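Local coordinates for protein galactitol-1-phosphate 5-dehydrogenase (Escherichia coli, PDB 4UEJ) that oxidises galactitol 1-phosphate to D-tagatose 6-phosphate with NAD+, as a zinc-dependent, homodimeric member of the alcohol dehydrogenase family, at residues A130-M135 with L305-K310; G140-P145 with G173-Q178. All blocks are in the same frame, centred on the assembly; numbering follows the deposited sequence.

Contact 1: residues A130-M135 with L305-K310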
loop_
_atom_site.group_PDB
_atom_site.type_symbol
_atom_site.label_atom_id
_atom_site.label_comp_id
_atom_site.label_asym_id
_atom_site.label_seq_id
_atom_site.Cartn_x
_atom_site.Cartn_y
_atom_site.Cartn_z
ATOM N N ALA A 130 28.434 -1.880 17.822
ATOM C CA ALA A 130 28.960 -1.996 19.178
ATOM C C ALA A 130 27.844 -1.973 20.211
ATOM O O ALA A 130 26.958 -1.130 20.147
ATOM C CB ALA A 130 29.956 -0.882 19.455
ATOM N N LEU A 131 27.912 -2.901 21.161
ATOM C CA LEU A 131 26.941 -2.990 22.252
ATOM C C LEU A 131 27.430 -2.223 23.474
ATOM O O LEU A 131 28.636 -2.096 23.690
ATOM C CB LEU A 131 26.697 -4.458 22.634
ATOM C CG LEU A 131 26.412 -5.417 21.482
ATOM C CD1 LEU A 131 26.232 -6.844 21.971
ATOM C CD2 LEU A 131 25.197 -4.937 20.765
ATOM N N PRO A 132 26.495 -1.725 24.289
ATOM C CA PRO A 132 26.885 -1.193 25.598
ATOM C C PRO A 132 27.602 -2.272 26.396
ATOM O O PRO A 132 27.240 -3.445 26.306
ATOM C CB PRO A 132 25.548 -0.816 26.247
ATOM C CG PRO A 132 24.599 -0.663 25.112
ATOM C CD PRO A 132 25.041 -1.661 24.073
ATOM N N THR A 133 28.616 -1.881 27.158
ATOM C CA THR A 133 29.452 -2.849 27.857
ATOM C C THR A 133 28.694 -3.629 28.935
ATOM O O THR A 133 29.100 -4.732 29.302
ATOM C CB THR A 133 30.677 -2.160 28.502
ATOM O OG1 THR A 133 30.240 -1.085 29.342
ATOM C CG2 THR A 133 31.609 -1.615 27.426
ATOM N N ASP A 134 27.597 -3.065 29.436
ATOM C CA ASP A 134 26.824 -3.728 30.485
ATOM C C ASP A 134 25.714 -4.623 29.920
ATOM O O ASP A 134 24.998 -5.289 30.666
ATOM C CB ASP A 134 26.226 -2.692 31.447
ATOM C CG ASP A 134 25.104 -1.872 30.817
ATOM O OD1 ASP A 134 25.070 -1.729 29.576
ATOM O OD2 ASP A 134 24.244 -1.368 31.573
ATOM N N MET A 135 25.565 -4.640 28.601
ATOM C CA MET A 135 24.542 -5.476 28.003
ATOM C C MET A 135 24.963 -6.938 27.994
ATOM O O MET A 135 26.038 -7.276 27.491
ATOM C CB MET A 135 24.237 -5.010 26.577
ATOM C CG MET A 135 23.254 -5.895 25.850
ATOM S SD MET A 135 22.817 -5.311 24.188
ATOM C CE MET A 135 21.969 -3.772 24.557
ATOM N N LEU A 305 16.286 0.734 23.951
ATOM C CA LEU A 305 15.113 0.102 24.556
ATOM C C LEU A 305 15.540 -1.090 25.410
ATOM O O LEU A 305 14.991 -1.322 26.488
ATOM C CB LEU A 305 14.121 -0.340 23.481
ATOM C CG LEU A 305 13.428 0.825 22.770
ATOM C CD1 LEU A 305 12.555 0.291 21.651
ATOM C CD2 LEU A 305 12.602 1.644 23.750
ATOM N N LEU A 306 16.513 -1.849 24.921
ATOM C CA LEU A 306 17.037 -2.973 25.695
ATOM C C LEU A 306 17.691 -2.494 26.981
ATOM O O LEU A 306 17.447 -3.030 28.063
ATOM C CB LEU A 306 18.042 -3.772 24.858
ATOM C CG LEU A 306 17.454 -4.750 23.839
ATOM C CD1 LEU A 306 18.516 -5.221 22.829
ATOM C CD2 LEU A 306 16.852 -5.944 24.553
ATOM N N THR A 307 18.524 -1.471 26.877
ATOM C CA THR A 307 19.249 -1.027 28.056
ATOM C C THR A 307 18.294 -0.430 29.071
ATOM O O THR A 307 18.530 -0.514 30.267
ATOM C CB THR A 307 20.334 -0.008 27.706
ATOM O OG1 THR A 307 19.731 1.175 27.165
ATOM C CG2 THR A 307 21.258 -0.594 26.691
ATOM N N GLU A 308 17.200 0.149 28.588
ATOM C CA GLU A 308 16.214 0.772 29.467
ATOM C C GLU A 308 15.243 -0.233 30.053
ATOM O O GLU A 308 14.314 0.154 30.747
ATOM C CB GLU A 308 15.438 1.848 28.710
ATOM C CG GLU A 308 16.310 3.013 28.353
ATOM C CD GLU A 308 15.654 3.972 27.402
ATOM O OE1 GLU A 308 14.428 3.887 27.166
ATOM O OE2 GLU A 308 16.390 4.820 26.891
ATOM N N ARG A 309 15.441 -1.514 29.752
ATOM C CA ARG A 309 14.596 -2.573 30.298
ATOM C C ARG A 309 13.168 -2.493 29.788
ATOM O O ARG A 309 12.240 -2.902 30.474
ATOM C CB ARG A 309 14.579 -2.514 31.835
ATOM C CG ARG A 309 15.921 -2.566 32.496
ATOM C CD ARG A 309 16.805 -3.612 31.886
ATOM N NE ARG A 309 17.923 -3.940 32.770
ATOM C CZ ARG A 309 19.123 -4.319 32.340
ATOM N NH1 ARG A 309 19.366 -4.407 31.037
ATOM N NH2 ARG A 309 20.080 -4.605 33.212
ATOM N N LYS A 310 12.983 -1.958 28.589
ATOM C CA LYS A 310 11.645 -1.835 28.025
ATOM C C LYS A 310 11.284 -3.070 27.215
ATOM O O LYS A 310 10.136 -3.255 26.818
ATOM C CB LYS A 310 11.538 -0.590 27.142
ATOM C CG LYS A 310 12.121 0.670 27.737
ATOM C CD LYS A 310 11.185 1.319 28.724
ATOM C CE LYS A 310 10.694 2.672 28.197
ATOM N NZ LYS A 310 11.775 3.697 28.052
HETATM O O HOH W 1 22.389 -3.766 32.164
#
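Pro132 and Met135, the two ends of a type I beta turn in the loop between strand 128-130 and helix 143-155, close on Thr307 and Leu306 where helix 297-307 runs out into a Schellman motif; the contact thus packs this loop on the C-terminal end of that helix. The turn is locked by Met135 N bonding back to Pro132 O at 3.1 Å. Met135 starts out extended, CG anti to its own N (chi1 176°), and bends only at the last torsion (chi3 -65°); that bend delivers CE to the helix. The methyl meets Leu306 CB at 3.9 Å and, at the same separation, the methyl CG2 of Thr307. From the turn's other end the Pro132 ring offers CG to Thr307 CG2 at 3.7 Å, the two side chains crossing at about a right angle. With chi1 at 64°, Thr307 keeps this methyl for the turn while OG1 hydrogen-bonds to the carbonyl of Arg304. Arg309, with positive phi, ends the helix, its N bonded to Leu306 O and the N of Lys310 to Leu305 O. Beside this apolar patch a water weakly bridges the two segments: it accepts from Arg309 NH2 at 2.7 Å and donates to Asp134 OD2 at 3.1 Å.

Contact 2: residues G140-P145 with G173-Q178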
loop_
_atom_site.group_PDB
_atom_site.type_symbol
_atom_site.label_atom_id
_atom_site.label_comp_id
_atom_site.label_asym_id
_atom_site.label_seq_id
_atom_site.Cartn_x
_atom_site.Cartn_y
_atom_site.Cartn_z
ATOM N N GLY A 140 22.415 -9.403 22.612
ATOM C CA GLY A 140 22.840 -8.759 21.382
ATOM C C GLY A 140 22.313 -9.462 20.152
ATOM O O GLY A 140 22.154 -8.843 19.092
ATOM N N ALA A 141 22.045 -10.757 20.285
ATOM C CA ALA A 141 21.508 -11.531 19.166
ATOM C C ALA A 141 20.083 -11.132 18.825
ATOM O O ALA A 141 19.540 -11.569 17.805
ATOM C CB ALA A 141 21.564 -13.016 19.468
ATOM N N PHE A 142 19.475 -10.284 19.649
ATOM C CA PHE A 142 18.090 -9.902 19.389
ATOM C C PHE A 142 17.976 -8.533 18.763
ATOM O O PHE A 142 16.882 -8.127 18.362
ATOM C CB PHE A 142 17.262 -9.946 20.679
ATOM C CG PHE A 142 16.892 -11.335 21.102
ATOM C CD1 PHE A 142 17.752 -12.082 21.881
ATOM C CD2 PHE A 142 15.696 -11.904 20.691
ATOM C CE1 PHE A 142 17.416 -13.371 22.275
ATOM C CE2 PHE A 142 15.357 -13.191 21.080
ATOM C CZ PHE A 142 16.224 -13.926 21.871
ATOM N N ILE A 143 19.097 -7.822 18.660
ATOM C CA ILE A 143 19.033 -6.465 18.120
ATOM C C ILE A 143 18.539 -6.441 16.681
ATOM O O ILE A 143 17.671 -5.638 16.343
ATOM C CB ILE A 143 20.388 -5.771 18.205
ATOM C CG1 ILE A 143 20.739 -5.549 19.671
ATOM C CG2 ILE A 143 20.364 -4.435 17.464
ATOM C CD1 ILE A 143 21.910 -4.637 19.847
ATOM N N GLU A 144 19.085 -7.315 15.839
ATOM C CA GLU A 144 18.668 -7.377 14.452
ATOM C C GLU A 144 17.151 -7.669 14.316
ATOM O O GLU A 144 16.447 -6.922 13.616
ATOM C CB GLU A 144 19.536 -8.398 13.702
ATOM C CG GLU A 144 19.545 -8.234 12.193
ATOM C CD GLU A 144 18.398 -8.932 11.519
ATOM O OE1 GLU A 144 17.662 -9.666 12.209
ATOM O OE2 GLU A 144 18.216 -8.727 10.298
ATOM N N PRO A 145 16.627 -8.705 15.008
ATOM C CA PRO A 145 15.176 -8.895 14.860
ATOM C C PRO A 145 14.320 -7.768 15.475
ATOM O O PRO A 145 13.225 -7.505 14.944
ATOM C CB PRO A 145 14.922 -10.252 15.557
ATOM C CG PRO A 145 16.143 -10.535 16.354
ATOM C CD PRO A 145 17.272 -9.891 15.604
ATOM N N GLY A 173 7.134 -10.546 15.619
ATOM C CA GLY A 173 5.867 -10.002 16.095
ATOM C C GLY A 173 5.824 -9.699 17.585
ATOM O O GLY A 173 5.327 -8.651 18.004
ATOM N N LEU A 174 6.326 -10.619 18.405
ATOM C CA LEU A 174 6.320 -10.382 19.833
ATOM C C LEU A 174 7.222 -9.212 20.189
ATOM O O LEU A 174 6.896 -8.434 21.073
ATOM C CB LEU A 174 6.757 -11.636 20.589
ATOM C CG LEU A 174 5.752 -12.783 20.500
ATOM C CD1 LEU A 174 6.332 -14.087 21.068
ATOM C CD2 LEU A 174 4.478 -12.392 21.251
ATOM N N LEU A 175 8.364 -9.090 19.511
ATOM C CA LEU A 175 9.247 -7.941 19.749
ATOM C C LEU A 175 8.544 -6.643 19.356
ATOM O O LEU A 175 8.634 -5.635 20.062
ATOM C CB LEU A 175 10.563 -8.087 18.985
ATOM C CG LEU A 175 11.500 -9.168 19.570
ATOM C CD1 LEU A 175 12.599 -9.503 18.549
ATOM C CD2 LEU A 175 12.109 -8.711 20.859
ATOM N N ALA A 176 7.839 -6.683 18.230
ATOM C CA ALA A 176 7.104 -5.520 17.755
ATOM C C ALA A 176 6.048 -5.057 18.762
ATOM O O ALA A 176 5.835 -3.858 18.943
ATOM C CB ALA A 176 6.458 -5.818 16.406
ATOM N N ILE A 177 5.385 -5.996 19.419
ATOM C CA ILE A 177 4.450 -5.633 20.479
ATOM C C ILE A 177 5.139 -4.845 21.569
ATOM O O ILE A 177 4.659 -3.780 21.970
ATOM C CB ILE A 177 3.799 -6.872 21.091
ATOM C CG1 ILE A 177 2.901 -7.541 20.048
ATOM C CG2 ILE A 177 3.030 -6.496 22.356
ATOM C CD1 ILE A 177 2.405 -8.909 20.463
ATOM N N GLN A 178 6.268 -5.370 22.042
ATOM C CA GLN A 178 7.032 -4.722 23.094
ATOM C C GLN A 178 7.502 -3.333 22.680
ATOM O O GLN A 178 7.441 -2.390 23.475
ATOM C CB GLN A 178 8.228 -5.589 23.492
ATOM C CG GLN A 178 7.850 -6.956 24.004
ATOM C CD GLN A 178 9.065 -7.742 24.443
ATOM O OE1 GLN A 178 10.070 -7.160 24.829
ATOM N NE2 GLN A 178 8.983 -9.065 24.378
#
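Leu175, on helix 171-182, reaches across to Pro145 in the first turn of helix 143-155 and to the nearby Phe142, and the whole contact rests on one of its two methyls, CD1. Gly173 comes first, two residues earlier, as the last glycine of a GxGxxG pattern consistent with the dinucleotide-binding turn of a Rossmann fold. Its carbonyl O accepts from Ile177 N at 3.0 Å, an ordinary helical bond. Leu175 follows, with CG anti to its carbonyl carbon (chi1 -72°) and its side chain directed at the other helix. CD1 lies 3.9 Å from Pro145 CB and equally near Pro145 C, so it rests against the base of the proline ring and the adjoining backbone. The same methyl approaches Phe142 at the ring edge, near the ring plane, with CD2 4.5 Å away; this is looser packing than against the proline. Ala176 and Ile177 both touch Ile166 of strand 163-167, in the Rossmann sheet. Gln178 closes the segment, its amide OE1 taking a hydrogen bond from the backbone N of Ser312. All three touching residues are buried, and the packing is purely apolar. Next to Pro145 stands Glu144, a catalytic-zinc ligand by similarity. The arrangement thus sets the first helix of the Rossmann nucleotide-binding domain against the helix start beside the catalytic zinc, as in zinc-containing alcohol dehydrogenases.

In the fold
Along the chain, contact 2 is nested inside the loop that contact 1 closes, and their centres lie 13 Å apart. Ile143 joins them: its CD1 packs on Leu131 CD2 at 3.4 Å, and its CG1 on Leu306 CD1 at 3.9 Å. Thus one residue of 140-145 touches both segments of contact 1, while Pro145, two residues on, meets 173-178. Contact 2 is the closer to the chemistry: the side chain of Pro145 is about 6 Å from the zinc held by Cys38 and His59, and about 7 Å from the glycerol. Contact 1 lies farther out, with the Leu306 side chain about 10 Å from that of Glu144.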